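Local coordinates for ribonucleoside-diphosphate reductase (Pseudomonas aeruginosa, PDB 5IM3), which probably reduces ribonucleoside diphosphates to the deoxyribonucleotides needed for DNA synthesis and binds dATP as an allosteric ligand in an ATP cone, at residues D489-M492 against K493-D497; V541-A544 against K545-W548; I49-A52 against I53-F57; V117-D120 against Y121-R125; L160-G163 against R164-T167. All coordinates share one frame; numbering follows the deposited sequence.

Contact 1 of 5, residues D489-M492 against K493-D497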
# COMPACT_ATOMS: atom_id res chain seq x y z
N ASP A 489 11.33 -35.50 9.04
CA ASP A 489 12.09 -35.37 7.80
C ASP A 489 11.18 -35.47 6.58
O ASP A 489 11.40 -34.79 5.58
CB ASP A 489 13.18 -36.45 7.74
CG ASP A 489 14.42 -36.08 8.52
OD1 ASP A 489 14.39 -35.07 9.25
OD2 ASP A 489 15.43 -36.80 8.40
N LEU A 490 10.16 -36.33 6.65
CA LEU A 490 9.31 -36.57 5.49
C LEU A 490 8.62 -35.29 5.04
O LEU A 490 8.45 -35.06 3.84
CB LEU A 490 8.28 -37.65 5.81
CG LEU A 490 7.41 -38.12 4.64
CD1 LEU A 490 8.26 -38.77 3.56
CD2 LEU A 490 6.36 -39.09 5.14
N PHE A 491 8.23 -34.43 5.98
CA PHE A 491 7.60 -33.17 5.60
C PHE A 491 8.55 -32.32 4.79
O PHE A 491 8.19 -31.79 3.73
CB PHE A 491 7.12 -32.41 6.84
CG PHE A 491 6.63 -31.03 6.54
CD1 PHE A 491 5.37 -30.83 5.98
CD2 PHE A 491 7.41 -29.92 6.79
CE1 PHE A 491 4.91 -29.56 5.69
CE2 PHE A 491 6.96 -28.64 6.50
CZ PHE A 491 5.71 -28.46 5.95
N MET A 492 9.79 -32.17 5.26
CA MET A 492 10.78 -31.41 4.50
C MET A 492 11.04 -32.05 3.14
O MET A 492 11.23 -31.35 2.15
CB MET A 492 12.09 -31.31 5.30
CG MET A 492 11.95 -30.63 6.65
SD MET A 492 11.33 -28.93 6.55
CE MET A 492 12.58 -28.17 5.51
N LYS A 493 11.05 -33.39 3.09
CA LYS A 493 11.17 -34.07 1.80
C LYS A 493 10.06 -33.65 0.85
O LYS A 493 10.29 -33.42 -0.34
CB LYS A 493 11.16 -35.58 2.00
CG LYS A 493 12.43 -36.16 2.63
CD LYS A 493 12.35 -37.68 2.68
CE LYS A 493 13.62 -38.30 3.24
NZ LYS A 493 13.55 -39.79 3.26
N ARG A 494 8.83 -33.55 1.37
CA ARG A 494 7.70 -33.15 0.53
C ARG A 494 7.81 -31.68 0.12
O ARG A 494 7.35 -31.31 -0.97
CB ARG A 494 6.38 -33.41 1.26
CG ARG A 494 6.13 -34.88 1.59
CD ARG A 494 5.73 -35.68 0.35
NE ARG A 494 5.58 -37.10 0.64
CZ ARG A 494 4.48 -37.66 1.14
NH1 ARG A 494 3.41 -36.91 1.42
NH2 ARG A 494 4.44 -38.96 1.37
N VAL A 495 8.42 -30.84 0.96
CA VAL A 495 8.67 -29.46 0.57
C VAL A 495 9.68 -29.41 -0.57
O VAL A 495 9.45 -28.78 -1.61
CB VAL A 495 9.15 -28.64 1.78
CG1 VAL A 495 9.59 -27.24 1.36
CG2 VAL A 495 8.05 -28.56 2.84
N PHE A 496 10.82 -30.09 -0.39
CA PHE A 496 11.85 -30.10 -1.42
C PHE A 496 11.32 -30.63 -2.75
O PHE A 496 11.76 -30.17 -3.81
CB PHE A 496 13.04 -30.96 -0.96
CG PHE A 496 14.02 -30.23 -0.09
CD1 PHE A 496 13.60 -29.54 1.04
CD2 PHE A 496 15.37 -30.24 -0.40
CE1 PHE A 496 14.51 -28.87 1.84
CE2 PHE A 496 16.29 -29.58 0.40
CZ PHE A 496 15.86 -28.89 1.51
N ASP A 497 10.38 -31.57 -2.70
CA ASP A 497 9.87 -32.23 -3.90
C ASP A 497 8.50 -31.72 -4.32
O ASP A 497 7.88 -32.30 -5.22
CB ASP A 497 9.81 -33.74 -3.67
CG ASP A 497 11.15 -34.33 -3.28
OD1 ASP A 497 12.19 -33.75 -3.66
OD2 ASP A 497 11.17 -35.37 -2.59

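Contact 2 of 5, residues V541-A544 against K545-W548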
# COMPACT_ATOMS: atom_id res chain seq x y z
N VAL A 541 -5.74 -32.88 3.35
CA VAL A 541 -4.63 -32.88 2.42
C VAL A 541 -4.31 -31.44 2.05
O VAL A 541 -5.19 -30.68 1.61
CB VAL A 541 -4.93 -33.70 1.16
CG1 VAL A 541 -3.73 -33.72 0.24
CG2 VAL A 541 -5.34 -35.12 1.54
N VAL A 542 -3.05 -31.05 2.24
CA VAL A 542 -2.55 -29.73 1.88
C VAL A 542 -1.30 -29.91 1.04
O VAL A 542 -0.74 -31.01 0.93
CB VAL A 542 -2.26 -28.86 3.12
CG1 VAL A 542 -3.51 -28.70 3.96
CG2 VAL A 542 -1.14 -29.48 3.96
N GLN A 543 -0.85 -28.82 0.43
CA GLN A 543 0.44 -28.80 -0.23
C GLN A 543 1.52 -28.51 0.80
O GLN A 543 1.41 -27.56 1.58
CB GLN A 543 0.47 -27.76 -1.35
CG GLN A 543 -0.44 -28.10 -2.52
CD GLN A 543 -0.17 -29.48 -3.08
OE1 GLN A 543 0.88 -29.72 -3.68
NE2 GLN A 543 -1.11 -30.39 -2.88
N ALA A 544 2.57 -29.34 0.81
CA ALA A 544 3.64 -29.16 1.78
C ALA A 544 4.24 -27.76 1.69
O ALA A 544 4.51 -27.12 2.72
CB ALA A 544 4.72 -30.22 1.58
N LYS A 545 4.45 -27.26 0.47
CA LYS A 545 5.01 -25.92 0.30
C LYS A 545 4.11 -24.86 0.92
O LYS A 545 4.60 -23.86 1.46
CB LYS A 545 5.21 -25.63 -1.19
CG LYS A 545 6.64 -25.84 -1.68
CD LYS A 545 6.71 -25.74 -3.20
CE LYS A 545 8.15 -25.59 -3.69
NZ LYS A 545 8.66 -24.20 -3.51
N ASP A 546 2.79 -25.06 0.85
CA ASP A 546 1.86 -24.06 1.40
C ASP A 546 1.93 -24.02 2.92
O ASP A 546 1.90 -22.94 3.52
CB ASP A 546 0.44 -24.36 0.93
CG ASP A 546 0.26 -24.18 -0.57
OD1 ASP A 546 1.12 -23.53 -1.20
OD2 ASP A 546 -0.75 -24.67 -1.11
N LEU A 547 2.01 -25.19 3.56
CA LEU A 547 2.13 -25.21 5.01
C LEU A 547 3.50 -24.70 5.45
O LEU A 547 3.62 -23.97 6.43
CB LEU A 547 1.88 -26.63 5.54
CG LEU A 547 1.85 -26.80 7.05
CD1 LEU A 547 0.74 -25.96 7.67
CD2 LEU A 547 1.67 -28.27 7.42
N TRP A 548 4.54 -25.08 4.71
CA TRP A 548 5.88 -24.57 4.97
C TRP A 548 5.91 -23.04 4.91
O TRP A 548 6.45 -22.38 5.80
CB TRP A 548 6.85 -25.18 3.96
CG TRP A 548 8.27 -24.68 4.01
CD1 TRP A 548 8.92 -23.98 3.04
CD2 TRP A 548 9.21 -24.87 5.07
NE1 TRP A 548 10.21 -23.72 3.43
CE2 TRP A 548 10.41 -24.25 4.68
CE3 TRP A 548 9.15 -25.50 6.32
CZ2 TRP A 548 11.55 -24.24 5.49
CZ3 TRP A 548 10.28 -25.48 7.12
CH2 TRP A 548 11.46 -24.86 6.70

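Contact 3 of 5, residues I49-A52 against I53-F57. With DTP (2'-deoxyadenosine 5'-triphosphate), chain D.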
# COMPACT_ATOMS: atom_id res chain seq x y z
N ILE A 49 33.08 48.96 19.62
CA ILE A 49 33.01 47.84 18.68
C ILE A 49 33.58 48.24 17.33
O ILE A 49 34.37 47.51 16.73
CB ILE A 49 31.56 47.34 18.55
CG1 ILE A 49 31.09 46.72 19.87
CG2 ILE A 49 31.45 46.32 17.41
CD1 ILE A 49 29.65 46.26 19.87
N THR A 50 33.18 49.42 16.84
CA THR A 50 33.68 49.89 15.55
C THR A 50 35.20 50.04 15.56
O THR A 50 35.87 49.67 14.60
CB THR A 50 33.01 51.22 15.20
OG1 THR A 50 31.61 51.02 15.01
CG2 THR A 50 33.61 51.81 13.92
N VAL A 51 35.75 50.59 16.65
CA VAL A 51 37.20 50.73 16.75
C VAL A 51 37.86 49.35 16.76
O VAL A 51 38.85 49.13 16.06
CB VAL A 51 37.57 51.55 18.00
CG1 VAL A 51 39.06 51.48 18.28
CG2 VAL A 51 37.14 53.00 17.83
N ALA A 52 37.30 48.41 17.53
CA ALA A 52 37.92 47.10 17.65
C ALA A 52 38.03 46.41 16.29
O ALA A 52 39.11 45.95 15.90
CB ALA A 52 37.12 46.23 18.62
N ILE A 53 36.92 46.35 15.55
CA ILE A 53 36.93 45.69 14.25
C ILE A 53 37.86 46.42 13.29
O ILE A 53 38.56 45.80 12.48
CB ILE A 53 35.50 45.60 13.68
CG1 ILE A 53 34.60 44.83 14.65
CG2 ILE A 53 35.50 44.92 12.31
CD1 ILE A 53 33.15 44.76 14.22
N THR A 54 37.87 47.76 13.34
CA THR A 54 38.74 48.52 12.45
C THR A 54 40.21 48.22 12.72
O THR A 54 41.01 48.12 11.79
CB THR A 54 38.46 50.02 12.61
OG1 THR A 54 37.08 50.28 12.37
CG2 THR A 54 39.30 50.82 11.62
N LYS A 55 40.58 48.06 14.00
CA LYS A 55 41.94 47.67 14.33
C LYS A 55 42.32 46.38 13.61
O LYS A 55 43.44 46.25 13.09
CB LYS A 55 42.10 47.49 15.84
CG LYS A 55 41.96 48.75 16.67
CD LYS A 55 42.39 48.47 18.12
CE LYS A 55 41.94 49.56 19.09
NZ LYS A 55 41.34 48.99 20.34
N ALA A 56 41.41 45.41 13.57
CA ALA A 56 41.72 44.11 12.98
C ALA A 56 41.87 44.20 11.47
O ALA A 56 42.67 43.48 10.88
CB ALA A 56 40.65 43.09 13.35
N PHE A 57 41.09 45.08 10.82
CA PHE A 57 41.26 45.27 9.38
C PHE A 57 42.60 45.94 9.08
O PHE A 57 43.32 45.52 8.17
CB PHE A 57 40.11 46.10 8.82
CG PHE A 57 38.91 45.28 8.43
CD1 PHE A 57 38.83 44.70 7.17
CD2 PHE A 57 37.86 45.10 9.31
CE1 PHE A 57 37.73 43.95 6.81
CE2 PHE A 57 36.76 44.35 8.96
CZ PHE A 57 36.69 43.77 7.71
PG DTP D . 43.14 43.87 26.65
O1G DTP D . 42.33 45.07 26.60
O2G DTP D . 44.58 44.10 26.31
O3G DTP D . 43.04 43.14 27.95
PB DTP D . 41.60 43.01 24.34
O1B DTP D . 40.41 43.78 24.74
O2B DTP D . 41.19 41.65 23.78
O3B DTP D . 42.60 42.84 25.56
PA DTP D . 42.56 45.39 23.02
O1A DTP D . 43.91 45.73 22.52
O2A DTP D . 42.22 46.15 24.31
O3A DTP D . 42.45 43.82 23.27
O5' DTP D . 41.39 45.63 21.99
C5' DTP D . 41.60 45.31 20.61
C4' DTP D . 40.54 44.36 20.09
O4' DTP D . 40.39 44.56 18.67
C3' DTP D . 40.85 42.87 20.30
O3' DTP D . 39.79 42.23 21.01
C2' DTP D . 40.95 42.30 18.88
C1' DTP D . 41.04 43.51 17.98
N9 DTP D . 42.40 43.93 17.64
C8 DTP D . 43.11 45.01 18.10
N7 DTP D . 44.33 45.08 17.64
C5 DTP D . 44.44 43.98 16.81
C6 DTP D . 45.49 43.48 16.01
N6 DTP D . 46.71 44.02 15.98
N1 DTP D . 45.25 42.38 15.28
C2 DTP D . 44.05 41.80 15.35
N3 DTP D . 42.99 42.17 16.08
C4 DTP D . 43.25 43.27 16.79

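Contact 4 of 5, residues V117-D120 against Y121-R125. With DTP (2'-deoxyadenosine 5'-triphosphate), chain D.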
# COMPACT_ATOMS: atom_id res chain seq x y z
N VAL A 117 40.71 38.42 8.45
CA VAL A 117 40.50 39.38 9.52
C VAL A 117 39.94 38.69 10.76
O VAL A 117 40.33 39.00 11.89
CB VAL A 117 39.58 40.53 9.06
CG1 VAL A 117 39.45 41.58 10.16
CG2 VAL A 117 40.12 41.18 7.80
N ALA A 118 39.03 37.73 10.56
CA ALA A 118 38.45 37.02 11.69
C ALA A 118 39.52 36.25 12.46
O ALA A 118 39.57 36.29 13.69
CB ALA A 118 37.35 36.08 11.22
N ARG A 119 40.39 35.53 11.74
CA ARG A 119 41.38 34.69 12.41
C ARG A 119 42.42 35.53 13.14
O ARG A 119 42.89 35.16 14.22
CB ARG A 119 42.04 33.74 11.42
CG ARG A 119 43.21 34.32 10.65
CD ARG A 119 43.66 33.38 9.54
NE ARG A 119 43.83 32.01 9.99
CZ ARG A 119 44.93 31.53 10.57
NH1 ARG A 119 45.97 32.32 10.78
NH2 ARG A 119 44.98 30.26 10.95
N ASP A 120 42.80 36.68 12.56
CA ASP A 120 43.73 37.55 13.27
C ASP A 120 43.05 38.25 14.44
O ASP A 120 43.71 38.59 15.42
CB ASP A 120 44.34 38.56 12.29
CG ASP A 120 45.35 37.92 11.36
OD1 ASP A 120 46.29 37.27 11.87
OD2 ASP A 120 45.20 38.05 10.13
N TYR A 121 41.74 38.45 14.35
CA TYR A 121 40.99 38.92 15.51
C TYR A 121 41.02 37.89 16.63
O TYR A 121 41.29 38.22 17.79
CB TYR A 121 39.54 39.24 15.10
CG TYR A 121 38.79 40.07 16.12
CD1 TYR A 121 38.24 39.49 17.25
CD2 TYR A 121 38.63 41.44 15.94
CE1 TYR A 121 37.55 40.25 18.17
CE2 TYR A 121 37.94 42.21 16.86
CZ TYR A 121 37.40 41.61 17.97
OH TYR A 121 36.72 42.37 18.90
N VAL A 122 40.76 36.62 16.28
CA VAL A 122 40.82 35.55 17.27
C VAL A 122 42.21 35.47 17.88
O VAL A 122 42.37 35.44 19.11
CB VAL A 122 40.42 34.21 16.62
CG1 VAL A 122 40.83 33.02 17.50
CG2 VAL A 122 38.92 34.17 16.35
N ILE A 123 43.24 35.41 17.03
CA ILE A 123 44.61 35.23 17.52
C ILE A 123 44.98 36.33 18.50
O ILE A 123 45.43 36.07 19.62
CB ILE A 123 45.59 35.18 16.33
CG1 ILE A 123 45.42 33.86 15.56
CG2 ILE A 123 47.03 35.37 16.80
CD1 ILE A 123 46.09 33.85 14.20
N TYR A 124 44.80 37.59 18.08
CA TYR A 124 45.13 38.71 18.95
C TYR A 124 44.33 38.66 20.24
O TYR A 124 44.88 38.85 21.33
CB TYR A 124 44.87 40.03 18.21
CG TYR A 124 45.18 41.27 19.01
CD1 TYR A 124 44.26 41.79 19.91
CD2 TYR A 124 46.40 41.93 18.87
CE1 TYR A 124 44.54 42.93 20.64
CE2 TYR A 124 46.69 43.06 19.60
CZ TYR A 124 45.75 43.56 20.48
OH TYR A 124 46.02 44.69 21.22
N ARG A 125 43.03 38.40 20.14
CA ARG A 125 42.20 38.33 21.34
C ARG A 125 42.68 37.23 22.28
O ARG A 125 42.62 37.38 23.51
CB ARG A 125 40.74 38.11 20.96
CG ARG A 125 39.82 37.88 22.15
CD ARG A 125 38.46 37.41 21.71
NE ARG A 125 37.65 36.96 22.83
CZ ARG A 125 36.47 36.35 22.70
NH1 ARG A 125 35.96 36.13 21.49
NH2 ARG A 125 35.80 35.98 23.78
PG DTP D . 43.14 43.87 26.65
O1G DTP D . 42.33 45.07 26.60
O2G DTP D . 44.58 44.10 26.31
O3G DTP D . 43.04 43.14 27.95
PB DTP D . 41.60 43.01 24.34
O1B DTP D . 40.41 43.78 24.74
O2B DTP D . 41.19 41.65 23.78
O3B DTP D . 42.60 42.84 25.56
PA DTP D . 42.56 45.39 23.02
O1A DTP D . 43.91 45.73 22.52
O2A DTP D . 42.22 46.15 24.31
O3A DTP D . 42.45 43.82 23.27
O5' DTP D . 41.39 45.63 21.99
C5' DTP D . 41.60 45.31 20.61
C4' DTP D . 40.54 44.36 20.09
O4' DTP D . 40.39 44.56 18.67
C3' DTP D . 40.85 42.87 20.30
O3' DTP D . 39.79 42.23 21.01
C2' DTP D . 40.95 42.30 18.88
C1' DTP D . 41.04 43.51 17.98
N9 DTP D . 42.40 43.93 17.64
C8 DTP D . 43.11 45.01 18.10
N7 DTP D . 44.33 45.08 17.64
C5 DTP D . 44.44 43.98 16.81
C6 DTP D . 45.49 43.48 16.01
N6 DTP D . 46.71 44.02 15.98
N1 DTP D . 45.25 42.38 15.28
C2 DTP D . 44.05 41.80 15.35
N3 DTP D . 42.99 42.17 16.08
C4 DTP D . 43.25 43.27 16.79

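Contact 5 of 5, residues L160-G163 against R164-T167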
# COMPACT_ATOMS: atom_id res chain seq x y z
N LEU A 160 38.75 12.57 56.63
CA LEU A 160 38.94 11.62 55.54
C LEU A 160 40.35 11.06 55.56
O LEU A 160 41.33 11.82 55.67
CB LEU A 160 38.65 12.29 54.20
CG LEU A 160 38.99 11.46 52.95
CD1 LEU A 160 38.23 10.14 52.95
CD2 LEU A 160 38.70 12.24 51.69
N ASP A 161 40.46 9.74 55.44
CA ASP A 161 41.76 9.08 55.41
C ASP A 161 42.31 9.14 53.99
O ASP A 161 41.80 8.48 53.09
CB ASP A 161 41.64 7.64 55.89
CG ASP A 161 42.98 7.01 56.22
OD1 ASP A 161 43.97 7.31 55.52
OD2 ASP A 161 43.04 6.22 57.18
N MET A 162 43.36 9.95 53.80
CA MET A 162 43.99 10.04 52.49
C MET A 162 44.92 8.87 52.23
O MET A 162 45.10 8.47 51.07
CB MET A 162 44.77 11.36 52.38
CG MET A 162 44.81 11.95 50.97
SD MET A 162 43.19 12.49 50.39
CE MET A 162 43.65 13.43 48.94
N GLY A 163 45.51 8.30 53.28
CA GLY A 163 46.38 7.14 53.09
C GLY A 163 45.61 5.92 52.61
O GLY A 163 46.04 5.24 51.68
N ARG A 164 44.47 5.63 53.24
CA ARG A 164 43.67 4.49 52.81
C ARG A 164 43.04 4.73 51.45
O ARG A 164 42.80 3.77 50.70
CB ARG A 164 42.59 4.19 53.85
CG ARG A 164 41.86 2.88 53.60
CD ARG A 164 40.68 2.69 54.54
NE ARG A 164 40.14 1.34 54.46
CZ ARG A 164 39.31 0.91 53.51
NH1 ARG A 164 38.92 1.74 52.54
NH2 ARG A 164 38.87 -0.34 53.52
N LEU A 165 42.76 5.98 51.10
CA LEU A 165 42.18 6.28 49.80
C LEU A 165 43.16 5.97 48.68
O LEU A 165 42.77 5.46 47.62
CB LEU A 165 41.76 7.75 49.74
CG LEU A 165 41.24 8.24 48.39
CD1 LEU A 165 40.05 7.41 47.93
CD2 LEU A 165 40.87 9.71 48.48
N ASN A 166 44.45 6.26 48.88
CA ASN A 166 45.45 5.93 47.88
C ASN A 166 45.68 4.43 47.80
O ASN A 166 46.08 3.92 46.74
CB ASN A 166 46.77 6.64 48.19
CG ASN A 166 46.71 8.13 47.89
OD1 ASN A 166 47.07 8.57 46.80
ND2 ASN A 166 46.26 8.91 48.86
N THR A 167 45.43 3.70 48.89
CA THR A 167 45.72 2.27 48.90
C THR A 167 44.71 1.49 48.05
O THR A 167 45.09 0.61 47.28
CB THR A 167 45.72 1.74 50.33
OG1 THR A 167 46.64 2.50 51.12
CG2 THR A 167 46.12 0.27 50.36

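Contact 1 of 5, residues D489-M492 against K493-D497
The backbone N-H of F496 meets M492 O at 2.9 Å with an N-H...O angle of 174°, almost straight. The same four-residue spacing joins K493 N to D489 O, R494 N to L490 O and V495 N to F491 O, each pair also 2.9 Å apart, which defines helix 489-496 along its length. Side chains one turn apart then pack in pairs. V495 CG2 stands over one face of the F491 ring, 4.1 Å from its centroid and 22° off the normal, a CH-pi contact displaced toward the ring's rim. The torsion of F491 (chi1 173°) sets its ring anti to the backbone N, while V495 keeps CG2 beside its own N, pointing back to the preceding turn. M492 is bent at chi2 and chi3, and its CE comes within 4.2 Å of F496 CE1, a looser touch. On another side L490 CD2 lies over a face of the R494 guanidinium, 4.2 Å from NH2; beyond it, R494 NH1 bridges to E528 and bonds S500 O. D489 forms a salt bridge to R735 and bonds W896 NE1, and K493 forms one to E521. Packed on helix 544-558 through F491, M492 and V495, this is a connecting helix between parallel strands 482-487 and 562-565 of the ten-stranded alpha-beta barrel.

Contact 2 of 5, residues V541-A544 against K545-W548
Q543 and D546 lie side by side and point the same way, both with CG beside the backbone N and anti to the carbonyl carbon (chi1 -67° in each). That shared torsion puts the D546 carboxylate against the aliphatic base of Q543, with OD2 3.3 Å from Q543 CB. Q543 then bends at chi2; its amide plane is turned 73° from the carboxylate, and the contact is made by the Q543 methylenes. Q543 occupies the N-cap position, and its O accepts from L547 N at 3.1 Å and, weakly, from D546 N. L547 instead sets CG anti to its N (chi1 -175°), and its CB approaches V542 CG2 to 4.4 Å, a light apolar touch between strand end and first helical turn. W548 shares that torsion: its N bonds A544 O at 2.9 Å, its CB sits 3.3 Å from the same A544 O, and its indole swings away to pack on helix 489-496 while NE1 bonds D889. V542 and A544 make backbone bonds to W501 and G499. The geometry is that of a strand-to-helix junction, where the antiparallel pair 500-504 and 539-543 of the barrel domain hands over to the N-terminus of helix 544-558.

Contact 3 of 5, residues I49-A52 against I53-F57
T54 places OG1 beside its own N and anti to its carbonyl carbon (chi1 -56°), which swings the hydroxyl back one turn of helix 46-60 in the ATP cone, onto T50 O. OG1 donates to that oxygen at 2.6 Å, and T54 N donates to it at 3.0 Å. The two donors arrive from opposite faces of the T50 carbonyl plane, tilted by 32° and 27° respectively, so one backbone oxygen is gripped twice and the rotation of T54 is fixed by its own helix. T50 turns its own hydroxyl to T79 on helix 69-88. Along the buried flank, I49 and I53 run side by side, with I49 CG2 3.9 Å from I53 CD1; both reach V105 of helix 98-111. V51 CG1 meets K55 CE at 3.6 Å, their side chains crossing. K55 extends from CG and bends only at chi4, and its methylenes border the adenine: CB and CD are each 3.5 Å from dATP C8. Its NZ lies near O5' of the same nucleotide, a proximity rather than a bond. One turn on from A52, A56 CB lies 3.7 Å from adenine N3, and A56 N holds A52 O only weakly. I49 and A52 also touch a second dATP, consistent with a helix shared by two nucleotides. The closest approach to the dATP whose adenine lies on K55 is made by A52 O, 3.4 Å from its sugar oxygen O4'.

Contact 4 of 5, residues V117-D120 against Y121-R125
One wall of a dATP site of the ATP cone is formed here, where Y124, one turn beyond D120, carries the base. Y124 N bonds D120 O at 3.0 Å, and the same D120 O lies 3.2 Å from dATP C2. With CG anti to its N (chi1 -180°), Y124 extends its ring so that adenine C5 sits over the centre of one face, 3.4 Å above the plane. The ring's edge points to the alpha phosphate, and OH donates to O1A at 2.7 Å; one side chain thus holds both base and phosphate. Y121 has a similar torsion and offers a face to the sugar instead: C2' is 3.6 Å above the centre of its ring. Its OH bonds Q102, and makes a weak bond to O3' of another dATP, so this tyrosine stands between two nucleotides. Away from the site, R119 and I123 lie side by side, NH1 3.7 Å from CD1, and I123 N bonds R119 O at 2.8 Å. The R119 guanidinium forms salt bridges to E106 and E126 of the second subunit, and V122 packs on I123 of that subunit. Helix 115-138 meets three protein neighbours here: V117 and Y121 rest on helix 46-60, R125 is bridged to E99, D103 and E106 of helix 98-111, and R119, V122 and I123 meet the second subunit.

Contact 5 of 5, residues L160-G163 against R164-T167
M162 O lies close to the plane of the N166 amide, 8° out of it, whereas the D161 carboxylate is met from above, R164 N standing 64° out of its plane. The latter is a capping bond: D161 is the N-cap of helix 162-173 in the second ATP cone, and OD1 accepts from R164 N at 2.9 Å, nearly straight. D161 reaches it with CG anti to its backbone N (chi1 -165°), which carries the carboxylate forward over the first turn. R164 runs across D161 at about a right angle, its guanidinium plane steeply inclined to the carboxylate, but the charged groups do not pair; R164 NH1 instead forms a salt bridge to D229. D161 O adds a weak bond from L165 N at 3.3 Å. M162 O takes two donors from opposite faces of its plane, N166 N at 3.2 Å and N166 ND2 at 2.5 Å, a distance too short to be taken at face value. M162 and L165 point the same way, SD 4.1 Å from CD2, and both touch E185 of helix 181-190. Side-chain bonds to main-chain atoms thus supplement the main-chain bonds of the first turn. T167 repeats the scheme one residue on: its N binds G163 O weakly, and its hydroxyl, turned beside its own N, donates to that oxygen, T167 OG1 lying 2.9 Å from G163 O.

Contacts 1 and 2 pack directly on one another in the barrel domain, their centres about 10 Å apart: M492 and V495 meet W548, and R494 meets A544. Contact 1 is buried helix packing, contact 2 a partly buried strand-to-helix turn. Contacts 3 and 4 form a second pair, centres about 11 Å apart, joining helices 46-60 and 115-138 through A56, V117 and Y121 around the same dATP. Within that pair, small and aliphatic groups serve contact 3 and aromatic rings contact 4, which alone reaches another subunit. Contact 5 stands apart on the surface, at least about 35 Å from the rest by nearest atoms, and relies on capping and side-chain-to-backbone bonds.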